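Long-range contacts in vestitone reductase (Medicago sativa, PDB 2P4H), which catalyses the stereospecific, NADPH-dependent reduction of (3R)-vestitone to DMI, the penultimate step in the biosynthesis of the phytoalexin medicarpin in alfalfa: residues A[74-80]-A[116-122]; A[15-19]-A[44-48]; A[104-109]-A[170-175]; A[127-132]-A[143-147]. One frame throughout, in Å; residues are numbered along the deposited sequence.

Interaction 1 (A[74-80]-A[116-122]); sequences GCVGIFH and TVKRFIY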
loop_
_atom_site.group_PDB
_atom_site.type_symbol
_atom_site.label_atom_id
_atom_site.label_comp_id
_atom_site.label_asym_id
_atom_site.label_seq_id
_atom_site.Cartn_x
_atom_site.Cartn_y
_atom_site.Cartn_z
ATOM N N GLY A 74 7.315 5.176 -23.201
ATOM C CA GLY A 74 6.079 5.863 -23.535
ATOM C C GLY A 74 5.070 6.059 -22.418
ATOM O O GLY A 74 3.967 6.552 -22.662
ATOM N N CYS A 75 5.433 5.686 -21.193
ATOM C CA CYS A 75 4.521 5.826 -20.060
ATOM C C CYS A 75 4.486 7.229 -19.464
ATOM O O CYS A 75 5.502 7.920 -19.406
ATOM C CB CYS A 75 4.888 4.822 -18.963
ATOM S SG CYS A 75 4.542 3.109 -19.394
ATOM N N VAL A 76 3.303 7.640 -19.018
ATOM C CA VAL A 76 3.129 8.955 -18.412
ATOM C C VAL A 76 3.316 8.856 -16.903
ATOM O O VAL A 76 3.523 9.857 -16.223
ATOM C CB VAL A 76 1.727 9.535 -18.716
ATOM C CG1 VAL A 76 1.557 9.711 -20.217
ATOM C CG2 VAL A 76 0.645 8.618 -18.163
ATOM N N GLY A 77 3.244 7.635 -16.382
ATOM C CA GLY A 77 3.421 7.442 -14.957
ATOM C C GLY A 77 3.951 6.063 -14.621
ATOM O O GLY A 77 3.801 5.120 -15.400
ATOM N N ILE A 78 4.592 5.961 -13.461
ATOM C CA ILE A 78 5.128 4.702 -12.965
ATOM C C ILE A 78 4.667 4.566 -11.521
ATOM O O ILE A 78 4.918 5.453 -10.698
ATOM C CB ILE A 78 6.678 4.668 -12.982
ATOM C CG1 ILE A 78 7.200 4.731 -14.421
ATOM C CG2 ILE A 78 7.177 3.396 -12.299
ATOM C CD1 ILE A 78 8.714 4.905 -14.511
ATOM N N PHE A 79 3.968 3.474 -11.228
ATOM C CA PHE A 79 3.496 3.198 -9.875
ATOM C C PHE A 79 4.299 1.992 -9.403
ATOM O O PHE A 79 4.038 0.857 -9.812
ATOM C CB PHE A 79 2.000 2.856 -9.859
ATOM C CG PHE A 79 1.094 3.979 -10.313
ATOM C CD1 PHE A 79 1.572 5.277 -10.473
ATOM C CD2 PHE A 79 -0.255 3.730 -10.558
ATOM C CE1 PHE A 79 0.719 6.311 -10.871
ATOM C CE2 PHE A 79 -1.114 4.754 -10.955
ATOM C CZ PHE A 79 -0.628 6.047 -11.112
ATOM N N HIS A 80 5.288 2.245 -8.554
ATOM C CA HIS A 80 6.143 1.183 -8.049
ATOM C C HIS A 80 5.596 0.640 -6.731
ATOM O O HIS A 80 5.833 1.214 -5.665
ATOM C CB HIS A 80 7.569 1.711 -7.861
ATOM C CG HIS A 80 8.576 0.633 -7.624
ATOM N ND1 HIS A 80 9.834 0.873 -7.114
ATOM C CD2 HIS A 80 8.507 -0.701 -7.845
ATOM C CE1 HIS A 80 10.494 -0.269 -7.028
ATOM N NE2 HIS A 80 9.712 -1.238 -7.466
ATOM N N THR A 116 8.658 10.933 -21.168
ATOM C CA THR A 116 7.217 10.972 -20.943
ATOM C C THR A 116 6.680 10.837 -19.518
ATOM O O THR A 116 5.568 11.287 -19.239
ATOM C CB THR A 116 6.528 9.894 -21.793
ATOM O OG1 THR A 116 7.114 8.618 -21.508
ATOM C CG2 THR A 116 6.699 10.193 -23.277
ATOM N N VAL A 117 7.436 10.217 -18.619
ATOM C CA VAL A 117 6.951 10.045 -17.250
ATOM C C VAL A 117 6.831 11.376 -16.506
ATOM O O VAL A 117 7.817 12.100 -16.351
ATOM C CB VAL A 117 7.865 9.095 -16.442
ATOM C CG1 VAL A 117 7.411 9.046 -14.989
ATOM C CG2 VAL A 117 7.826 7.696 -17.046
ATOM N N LYS A 118 5.622 11.693 -16.047
ATOM C CA LYS A 118 5.395 12.939 -15.323
ATOM C C LYS A 118 5.382 12.747 -13.809
ATOM O O LYS A 118 5.574 13.701 -13.058
ATOM C CB LYS A 118 4.098 13.612 -15.791
ATOM C CG LYS A 118 2.830 12.792 -15.649
ATOM C CD LYS A 118 1.643 13.576 -16.201
ATOM C CE LYS A 118 0.335 12.821 -16.046
ATOM N NZ LYS A 118 -0.807 13.613 -16.580
ATOM N N ARG A 119 5.150 11.519 -13.360
ATOM C CA ARG A 119 5.166 11.240 -11.930
ATOM C C ARG A 119 5.528 9.788 -11.645
ATOM O O ARG A 119 5.054 8.870 -12.318
ATOM C CB ARG A 119 3.812 11.544 -11.280
ATOM C CG ARG A 119 3.873 11.548 -9.750
ATOM C CD ARG A 119 4.298 12.902 -9.190
ATOM N NE ARG A 119 3.131 13.754 -8.965
ATOM C CZ ARG A 119 3.149 14.921 -8.327
ATOM N NH1 ARG A 119 4.280 15.412 -7.841
ATOM N NH2 ARG A 119 2.015 15.583 -8.146
ATOM N N PHE A 120 6.385 9.603 -10.645
ATOM C CA PHE A 120 6.816 8.285 -10.187
ATOM C C PHE A 120 6.244 8.183 -8.778
ATOM O O PHE A 120 6.583 8.988 -7.910
ATOM C CB PHE A 120 8.349 8.207 -10.148
ATOM C CG PHE A 120 8.886 6.872 -9.706
ATOM C CD1 PHE A 120 8.883 6.513 -8.362
ATOM C CD2 PHE A 120 9.396 5.970 -10.640
ATOM C CE1 PHE A 120 9.381 5.278 -7.952
ATOM C CE2 PHE A 120 9.895 4.734 -10.240
ATOM C CZ PHE A 120 9.889 4.385 -8.895
ATOM N N ILE A 121 5.361 7.216 -8.560
ATOM C CA ILE A 121 4.742 7.057 -7.251
ATOM C C ILE A 121 5.193 5.763 -6.597
ATOM O O ILE A 121 4.978 4.665 -7.122
ATOM C CB ILE A 121 3.204 7.086 -7.357
ATOM C CG1 ILE A 121 2.771 8.375 -8.061
ATOM C CG2 ILE A 121 2.583 7.025 -5.969
ATOM C CD1 ILE A 121 1.265 8.573 -8.147
ATOM N N TYR A 122 5.828 5.913 -5.441
ATOM C CA TYR A 122 6.351 4.785 -4.686
ATOM C C TYR A 122 5.463 4.448 -3.501
ATOM O O TYR A 122 5.093 5.325 -2.721
ATOM C CB TYR A 122 7.756 5.104 -4.176
ATOM C CG TYR A 122 8.402 3.948 -3.456
ATOM C CD1 TYR A 122 8.823 2.822 -4.163
ATOM C CD2 TYR A 122 8.561 3.957 -2.069
ATOM C CE1 TYR A 122 9.382 1.730 -3.514
ATOM C CE2 TYR A 122 9.123 2.858 -1.407
ATOM C CZ TYR A 122 9.528 1.752 -2.144
ATOM O OH TYR A 122 10.071 0.652 -1.515
HETATM O O HOH W 1 9.064 7.392 -23.149
#
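I78 and F120 meet on one face of a parallel strand pair, the aliphatic branch lying against the ring at a slant. CG2 of I78 comes to 3.7 Å from F120 CE2, while the CG1 branch of I78 reaches back along the strand, where I78 CD1 touches V117 CG2 at 3.9 Å and the two side chains cross at about a right angle. Further along this face H80 runs beside F120, pointing the same way, its CB 3.7 Å from F120 CZ. A first torsion that sets CG anti to the backbone N (chi1 -179°) brings the F120 ring against both I78 and H80. Strands 77-80 and 119-122 are neighbours at the centre of the seven-stranded parallel sheet of the Rossmann fold, and helix 95-111, which connects them in a beta-alpha-beta crossover, covers the I78, H80 and F120 face. On the other face F79 and I121 lie side by side, with F79 CE1 3.6 Å from I121 CD1; helix 227-239 packs over them. The backbone is stitched by I121 N to I78 O (2.8 Å), nearly straight at hydrogen and running almost along the carbonyl, and by H80 N to I121 O. Ahead of the strands, T116 OG1 donates to C75 O at 2.7 Å from above the carbonyl plane, and a water that donates to T116 OG1 also accepts from G74 N.

Interaction 2 (A[15-19]-A[44-48]); sequences SWIIK and FLTNL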
loop_
_atom_site.group_PDB
_atom_site.type_symbol
_atom_site.label_atom_id
_atom_site.label_comp_id
_atom_site.label_asym_id
_atom_site.label_seq_id
_atom_site.Cartn_x
_atom_site.Cartn_y
_atom_site.Cartn_z
ATOM N N SER A 15 -2.614 -5.299 -8.300
ATOM C CA SER A 15 -3.713 -5.759 -9.135
ATOM C C SER A 15 -4.930 -4.848 -9.018
ATOM O O SER A 15 -5.626 -4.616 -10.006
ATOM C CB SER A 15 -4.084 -7.213 -8.807
ATOM O OG SER A 15 -4.499 -7.380 -7.464
ATOM N N TRP A 16 -5.191 -4.317 -7.826
ATOM C CA TRP A 16 -6.337 -3.429 -7.678
ATOM C C TRP A 16 -6.086 -2.136 -8.446
ATOM O O TRP A 16 -6.993 -1.587 -9.073
ATOM C CB TRP A 16 -6.624 -3.111 -6.208
ATOM C CG TRP A 16 -7.944 -2.421 -6.074
ATOM C CD1 TRP A 16 -8.172 -1.074 -6.039
ATOM C CD2 TRP A 16 -9.231 -3.046 -6.113
ATOM N NE1 TRP A 16 -9.527 -0.823 -6.062
ATOM C CE2 TRP A 16 -10.197 -2.018 -6.107
ATOM C CE3 TRP A 16 -9.661 -4.381 -6.158
ATOM C CZ2 TRP A 16 -11.572 -2.282 -6.146
ATOM C CZ3 TRP A 16 -11.024 -4.643 -6.198
ATOM C CH2 TRP A 16 -11.963 -3.599 -6.192
ATOM N N ILE A 17 -4.850 -1.651 -8.401
ATOM C CA ILE A 17 -4.498 -0.434 -9.118
ATOM C C ILE A 17 -4.629 -0.646 -10.631
ATOM O O ILE A 17 -5.060 0.258 -11.347
ATOM C CB ILE A 17 -3.069 0.027 -8.737
ATOM C CG1 ILE A 17 -3.107 0.661 -7.341
ATOM C CG2 ILE A 17 -2.528 1.018 -9.765
ATOM C CD1 ILE A 17 -1.760 1.143 -6.830
ATOM N N ILE A 18 -4.274 -1.835 -11.118
ATOM C CA ILE A 18 -4.407 -2.117 -12.547
ATOM C C ILE A 18 -5.892 -2.073 -12.914
ATOM O O ILE A 18 -6.278 -1.488 -13.926
ATOM C CB ILE A 18 -3.819 -3.503 -12.903
ATOM C CG1 ILE A 18 -2.290 -3.445 -12.809
ATOM C CG2 ILE A 18 -4.267 -3.929 -14.301
ATOM C CD1 ILE A 18 -1.598 -4.754 -13.086
ATOM N N LYS A 19 -6.720 -2.691 -12.077
ATOM C CA LYS A 19 -8.166 -2.705 -12.287
ATOM C C LYS A 19 -8.673 -1.264 -12.383
ATOM O O LYS A 19 -9.405 -0.903 -13.309
ATOM C CB LYS A 19 -8.839 -3.424 -11.112
ATOM C CG LYS A 19 -10.355 -3.365 -11.095
ATOM C CD LYS A 19 -10.892 -4.094 -9.870
ATOM C CE LYS A 19 -12.409 -4.006 -9.759
ATOM N NZ LYS A 19 -12.883 -2.620 -9.511
ATOM N N PHE A 44 -6.891 -13.555 -13.529
ATOM C CA PHE A 44 -7.639 -12.565 -12.765
ATOM C C PHE A 44 -7.289 -11.150 -13.212
ATOM O O PHE A 44 -7.997 -10.198 -12.891
ATOM C CB PHE A 44 -7.407 -12.749 -11.258
ATOM C CG PHE A 44 -6.022 -12.401 -10.798
ATOM C CD1 PHE A 44 -5.734 -11.124 -10.326
ATOM C CD2 PHE A 44 -5.011 -13.356 -10.807
ATOM C CE1 PHE A 44 -4.461 -10.805 -9.868
ATOM C CE2 PHE A 44 -3.733 -13.047 -10.353
ATOM C CZ PHE A 44 -3.457 -11.767 -9.880
ATOM N N LEU A 45 -6.200 -11.021 -13.967
ATOM C CA LEU A 45 -5.784 -9.727 -14.494
ATOM C C LEU A 45 -6.240 -9.583 -15.944
ATOM O O LEU A 45 -6.838 -8.579 -16.318
ATOM C CB LEU A 45 -4.259 -9.568 -14.430
ATOM C CG LEU A 45 -3.611 -9.316 -13.065
ATOM C CD1 LEU A 45 -2.103 -9.181 -13.239
ATOM C CD2 LEU A 45 -4.191 -8.049 -12.443
ATOM N N THR A 46 -5.963 -10.599 -16.758
ATOM C CA THR A 46 -6.338 -10.560 -18.168
ATOM C C THR A 46 -7.848 -10.585 -18.388
ATOM O O THR A 46 -8.326 -10.228 -19.466
ATOM C CB THR A 46 -5.689 -11.723 -18.958
ATOM O OG1 THR A 46 -6.065 -12.976 -18.377
ATOM C CG2 THR A 46 -4.174 -11.595 -18.935
ATOM N N ASN A 47 -8.594 -10.998 -17.369
ATOM C CA ASN A 47 -10.049 -11.041 -17.468
ATOM C C ASN A 47 -10.673 -9.721 -17.028
ATOM O O ASN A 47 -11.876 -9.517 -17.179
ATOM C CB ASN A 47 -10.619 -12.185 -16.624
ATOM C CG ASN A 47 -10.352 -13.550 -17.236
ATOM O OD1 ASN A 47 -10.604 -13.768 -18.420
ATOM N ND2 ASN A 47 -9.847 -14.476 -16.429
ATOM N N LEU A 48 -9.856 -8.825 -16.483
ATOM C CA LEU A 48 -10.357 -7.528 -16.045
ATOM C C LEU A 48 -10.853 -6.750 -17.257
ATOM O O LEU A 48 -10.258 -6.810 -18.333
ATOM C CB LEU A 48 -9.255 -6.725 -15.346
ATOM C CG LEU A 48 -8.701 -7.229 -14.011
ATOM C CD1 LEU A 48 -7.560 -6.320 -13.577
ATOM C CD2 LEU A 48 -9.798 -7.251 -12.953
#
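The 15-19 helical segment faces the short helix around 44-46 and the residues after it, coming nearest at K19 and L48, whose CA atoms are 6.5 Å apart, and at S15 and L45, at 7.0 Å. Contact is made by carbon atoms, without a hydrogen bond between the segments. L48 reaches the helix with one methyl, CD1, which lies 3.9 Å from K19 CA and 4.1 Å from I18 CG2; the L48 and I18 side chains cross at about a right angle. Three residues before L48, L45 CD2 comes to 3.7 Å from S15 CB and also meets I18 CD1. Helix 12-23 is the first helix of the Rossmann fold, and its first turn completes the glycine-rich segment (G8 to G14) predicted to bind NADP(+); I18 packs against that segment as well as on strands 27-31 and 55-57. F44 presents the edge of its ring to S15, with CE1 3.8 Å from S15 CB and that carbon near the ring plane. The S15 hydroxyl (chi1 60°) is hydrogen-bonded to the carbonyl of G11, just ahead of the helix, so that its methylene serves the packing. K19 likewise contributes its CA and CB, while its ammonium group leads away to a salt bridge with E23.

Interaction 3 (A[104-109]-A[170-175]); sequences ALGILK and AVLEFG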
loop_
_atom_site.group_PDB
_atom_site.type_symbol
_atom_site.label_atom_id
_atom_site.label_comp_id
_atom_site.label_asym_id
_atom_site.label_seq_id
_atom_site.Cartn_x
_atom_site.Cartn_y
_atom_site.Cartn_z
ATOM N N ALA A 104 14.147 -1.019 -4.690
ATOM C CA ALA A 104 13.367 0.207 -4.638
ATOM C C ALA A 104 13.785 1.140 -5.769
ATOM O O ALA A 104 12.944 1.806 -6.375
ATOM C CB ALA A 104 13.577 0.900 -3.299
ATOM N N LEU A 105 15.084 1.164 -6.064
ATOM C CA LEU A 105 15.625 2.054 -7.086
ATOM C C LEU A 105 15.705 1.563 -8.525
ATOM O O LEU A 105 15.828 2.380 -9.432
ATOM C CB LEU A 105 17.023 2.526 -6.674
ATOM C CG LEU A 105 17.149 3.294 -5.359
ATOM C CD1 LEU A 105 18.604 3.687 -5.149
ATOM C CD2 LEU A 105 16.265 4.528 -5.383
ATOM N N GLY A 106 15.641 0.252 -8.736
ATOM C CA GLY A 106 15.747 -0.289 -10.084
ATOM C C GLY A 106 14.955 0.429 -11.162
ATOM O O GLY A 106 15.517 0.998 -12.107
ATOM N N ILE A 107 13.637 0.411 -11.028
ATOM C CA ILE A 107 12.793 1.052 -12.019
ATOM C C ILE A 107 12.892 2.581 -11.964
ATOM O O ILE A 107 12.646 3.262 -12.960
ATOM C CB ILE A 107 11.328 0.565 -11.880
ATOM C CG1 ILE A 107 10.486 1.114 -13.033
ATOM C CG2 ILE A 107 10.769 0.943 -10.509
ATOM C CD1 ILE A 107 9.106 0.496 -13.127
ATOM N N LEU A 108 13.268 3.131 -10.811
ATOM C CA LEU A 108 13.421 4.579 -10.702
ATOM C C LEU A 108 14.652 5.013 -11.515
ATOM O O LEU A 108 14.634 6.045 -12.189
ATOM C CB LEU A 108 13.575 4.994 -9.233
ATOM C CG LEU A 108 13.735 6.490 -8.938
ATOM C CD1 LEU A 108 12.540 7.275 -9.466
ATOM C CD2 LEU A 108 13.876 6.684 -7.435
ATOM N N LYS A 109 15.720 4.222 -11.455
ATOM C CA LYS A 109 16.925 4.535 -12.219
ATOM C C LYS A 109 16.601 4.485 -13.710
ATOM O O LYS A 109 17.100 5.293 -14.494
ATOM C CB LYS A 109 18.037 3.534 -11.894
ATOM C CG LYS A 109 18.650 3.711 -10.513
ATOM C CD LYS A 109 19.617 2.583 -10.197
ATOM C CE LYS A 109 20.257 2.763 -8.832
ATOM N NZ LYS A 109 21.152 1.618 -8.493
ATOM N N ALA A 170 15.785 5.989 0.212
ATOM C CA ALA A 170 16.591 5.895 -1.001
ATOM C C ALA A 170 15.848 6.480 -2.200
ATOM O O ALA A 170 16.432 7.191 -3.020
ATOM C CB ALA A 170 16.966 4.442 -1.266
ATOM N N VAL A 171 14.558 6.183 -2.294
ATOM C CA VAL A 171 13.739 6.686 -3.392
ATOM C C VAL A 171 13.652 8.214 -3.373
ATOM O O VAL A 171 13.838 8.871 -4.398
ATOM C CB VAL A 171 12.313 6.080 -3.325
ATOM C CG1 VAL A 171 11.372 6.824 -4.262
ATOM C CG2 VAL A 171 12.367 4.606 -3.708
ATOM N N LEU A 172 13.374 8.785 -2.207
ATOM C CA LEU A 172 13.267 10.234 -2.095
ATOM C C LEU A 172 14.590 10.915 -2.439
ATOM O O LEU A 172 14.618 11.910 -3.166
ATOM C CB LEU A 172 12.827 10.613 -0.678
ATOM C CG LEU A 172 11.392 10.220 -0.316
ATOM C CD1 LEU A 172 11.209 10.274 1.188
ATOM C CD2 LEU A 172 10.411 11.155 -1.019
ATOM N N GLU A 173 15.690 10.374 -1.925
ATOM C CA GLU A 173 17.000 10.955 -2.187
ATOM C C GLU A 173 17.382 10.872 -3.658
ATOM O O GLU A 173 17.826 11.861 -4.243
ATOM C CB GLU A 173 18.065 10.258 -1.347
ATOM C CG GLU A 173 19.453 10.860 -1.496
ATOM C CD GLU A 173 19.487 12.338 -1.145
ATOM O OE1 GLU A 173 19.077 12.694 -0.021
ATOM O OE2 GLU A 173 19.927 13.144 -1.992
ATOM N N PHE A 174 17.214 9.698 -4.254
ATOM C CA PHE A 174 17.554 9.520 -5.660
ATOM C C PHE A 174 16.705 10.434 -6.534
ATOM O O PHE A 174 17.210 11.067 -7.457
ATOM C CB PHE A 174 17.347 8.069 -6.090
ATOM C CG PHE A 174 17.838 7.779 -7.480
ATOM C CD1 PHE A 174 19.152 7.382 -7.697
ATOM C CD2 PHE A 174 16.994 7.936 -8.576
ATOM C CE1 PHE A 174 19.623 7.146 -8.990
ATOM C CE2 PHE A 174 17.450 7.704 -9.872
ATOM C CZ PHE A 174 18.769 7.307 -10.079
ATOM N N GLY A 175 15.410 10.498 -6.246
ATOM C CA GLY A 175 14.533 11.353 -7.024
ATOM C C GLY A 175 14.990 12.799 -6.998
ATOM O O GLY A 175 15.005 13.474 -8.030
#
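Helices 104-109 and 170-175 run side by side in nearly the same direction, crossing at -25° with their axes 9.9 Å apart at the closest point. They belong to two helices, 95-111 and 158-177, that cover the same face of the central parallel sheet in this Rossmann fold, and the groove between them is filled by aliphatic groups and one ring. F174 has the largest area covered here. Its CG stands anti to the backbone N (chi1 -173°), which carries the ring across to the other helix, where L108 slides past it in the opposite direction and brings CD2 to 3.5 Å from F174 CD2. The far end of the ring is met by the aliphatic part of K109, which crosses it at about a right angle with CG 3.6 Å from F174 CZ. Replacing F174 by an alanine would probably take from L108 CD2 and the K109 methylenes the ring they pack on, opening a gap between the helices. L105 works one turn earlier: its CD2 methyl lies 3.8 Å from F174 CB and also touches A170 CB and V171 CG2. V171 uses both branches, CG1 against L108 CD2 and CG2 against A104. Y122 and V182 of the sheet touch V171, and F120 touches L108. The small A104 side chain faces the second helix directly, its CB 3.9 Å from V171 CG2.

Interaction 4 (A[127-132]-A[143-147]); sequences SAVSFN and DWSDV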
loop_
_atom_site.group_PDB
_atom_site.type_symbol
_atom_site.label_atom_id
_atom_site.label_comp_id
_atom_site.label_asym_id
_atom_site.label_seq_id
_atom_site.Cartn_x
_atom_site.Cartn_y
_atom_site.Cartn_z
ATOM N N SER A 127 5.094 1.280 8.546
ATOM C CA SER A 127 6.251 0.745 9.257
ATOM C C SER A 127 7.466 1.651 9.065
ATOM O O SER A 127 8.431 1.574 9.826
ATOM C CB SER A 127 6.581 -0.664 8.764
ATOM O OG SER A 127 6.940 -0.650 7.396
ATOM N N ALA A 128 7.423 2.509 8.048
ATOM C CA ALA A 128 8.527 3.427 7.781
ATOM C C ALA A 128 8.477 4.672 8.667
ATOM O O ALA A 128 9.401 5.493 8.647
ATOM C CB ALA A 128 8.525 3.838 6.304
ATOM N N VAL A 129 7.405 4.816 9.447
ATOM C CA VAL A 129 7.265 5.973 10.331
ATOM C C VAL A 129 6.915 5.636 11.780
ATOM O O VAL A 129 7.199 6.422 12.684
ATOM C CB VAL A 129 6.169 6.967 9.826
ATOM C CG1 VAL A 129 6.495 7.442 8.419
ATOM C CG2 VAL A 129 4.791 6.314 9.871
ATOM N N SER A 130 6.309 4.470 11.994
ATOM C CA SER A 130 5.840 4.070 13.322
ATOM C C SER A 130 6.838 3.601 14.377
ATOM O O SER A 130 6.492 3.534 15.557
ATOM C CB SER A 130 4.747 3.011 13.163
ATOM O OG SER A 130 3.681 3.506 12.364
ATOM N N PHE A 131 8.061 3.278 13.972
ATOM C CA PHE A 131 9.065 2.817 14.926
ATOM C C PHE A 131 10.116 3.894 15.157
ATOM O O PHE A 131 11.308 3.660 14.958
ATOM C CB PHE A 131 9.740 1.539 14.416
ATOM C CG PHE A 131 8.801 0.377 14.242
ATOM C CD1 PHE A 131 8.086 0.205 13.059
ATOM C CD2 PHE A 131 8.631 -0.550 15.268
ATOM C CE1 PHE A 131 7.218 -0.873 12.899
ATOM C CE2 PHE A 131 7.766 -1.630 15.119
ATOM C CZ PHE A 131 7.058 -1.793 13.933
ATOM N N ASN A 132 9.666 5.070 15.585
ATOM C CA ASN A 132 10.556 6.203 15.825
ATOM C C ASN A 132 11.116 6.295 17.244
ATOM O O ASN A 132 11.854 7.229 17.562
ATOM C CB ASN A 132 9.840 7.512 15.470
ATOM C CG ASN A 132 8.459 7.612 16.094
ATOM O OD1 ASN A 132 7.530 6.905 15.697
ATOM N ND2 ASN A 132 8.318 8.491 17.079
ATOM N N ASP A 143 7.959 12.486 10.266
ATOM C CA ASP A 143 8.366 11.382 11.126
ATOM C C ASP A 143 8.933 10.193 10.367
ATOM O O ASP A 143 8.452 9.838 9.290
ATOM C CB ASP A 143 7.183 10.931 11.984
ATOM C CG ASP A 143 6.762 11.987 12.981
ATOM O OD1 ASP A 143 7.580 12.316 13.869
ATOM O OD2 ASP A 143 5.627 12.495 12.879
ATOM N N TRP A 144 9.960 9.580 10.947
ATOM C CA TRP A 144 10.630 8.422 10.363
ATOM C C TRP A 144 10.974 7.385 11.415
ATOM O O TRP A 144 11.295 7.732 12.553
ATOM C CB TRP A 144 11.952 8.821 9.701
ATOM C CG TRP A 144 11.841 9.486 8.380
ATOM C CD1 TRP A 144 11.908 10.824 8.124
ATOM C CD2 TRP A 144 11.689 8.840 7.114
ATOM N NE1 TRP A 144 11.813 11.052 6.773
ATOM C CE2 TRP A 144 11.677 9.851 6.129
ATOM C CE3 TRP A 144 11.564 7.502 6.714
ATOM C CZ2 TRP A 144 11.547 9.567 4.766
ATOM C CZ3 TRP A 144 11.435 7.219 5.357
ATOM C CH2 TRP A 144 11.428 8.251 4.401
ATOM N N SER A 145 10.920 6.114 11.031
ATOM C CA SER A 145 11.300 5.043 11.940
ATOM C C SER A 145 12.815 5.134 12.119
ATOM O O SER A 145 13.526 5.623 11.236
ATOM C CB SER A 145 10.924 3.679 11.356
ATOM O OG SER A 145 9.528 3.463 11.438
ATOM N N ASP A 146 13.295 4.663 13.266
ATOM C CA ASP A 146 14.719 4.681 13.600
ATOM C C ASP A 146 15.313 3.312 13.271
ATOM O O ASP A 146 15.078 2.340 13.989
ATOM C CB ASP A 146 14.879 4.975 15.095
ATOM C CG ASP A 146 16.319 5.222 15.499
ATOM O OD1 ASP A 146 17.212 4.498 15.017
ATOM O OD2 ASP A 146 16.549 6.137 16.318
ATOM N N VAL A 147 16.078 3.234 12.186
ATOM C CA VAL A 147 16.680 1.973 11.764
ATOM C C VAL A 147 17.645 1.379 12.794
ATOM O O VAL A 147 17.669 0.165 12.999
ATOM C CB VAL A 147 17.411 2.137 10.409
ATOM C CG1 VAL A 147 18.150 0.857 10.047
ATOM C CG2 VAL A 147 16.400 2.481 9.322
#
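S145 has the most surface covered in this contact, and its hydroxyl is held between two backbone groups of the opposing loop. OG donates to S127 O at 2.7 Å, approaching from above the carbonyl plane, and accepts from F131 N at 2.9 Å. Its first torsion places OG anti to its own carbonyl carbon (chi1 -74°), pointing it into the bend of residues 127-131, where it also lies near the plane of the F131 ring, at the ring's edge. The backbone of S145 adds a third link, from its N to A128 O (2.9 Å, 159° at hydrogen), and the next amide, D146 N, bonds to F131 O in a nearly straight line (172°). An alanine at S145 would probably leave S127 O and F131 N without this shared partner and the bend of the first loop less firmly fixed. The W144 side chain starts out away from the 127-132 loop, yet CE3 lies 3.5 Å from A128 O; the ring is engaged in cation-pi contacts with R246 and K169. The W144 carbonyl O is 3.3 Å from N132 CB. V129 meets D143 through CG1, 3.2 Å from D143 O, a carbonyl that also receives a bond from R246. The pairing thus joins the loop after strand 119-125 to the one between strand 138-139 and helix 147-153, where D146 is the N-cap residue and its carboxylate bonds to L149 N.

Overall arrangement
Interactions 1 to 3 are built on or against the parallel sheet; interaction 4 lies in loops that follow strand 119-125. Interaction 2 comes first along the chain; interactions 1 and 3 alternate their segments, and both segments of interaction 4 fall between those of interaction 3. Interaction 1, in the sheet itself, is centred about 12 Å from the centre of interaction 3, whose I107 and L108 rest on I78 and F120, and about 18 Å from that of interaction 2, where F79 touches I17 on the other face. Interaction 4 meets interaction 3 through W144 and L172, yet lies about 32 Å from interaction 2, centre to centre. Helices thus cover both faces, with the predicted cofactor-binding turn beside interaction 2.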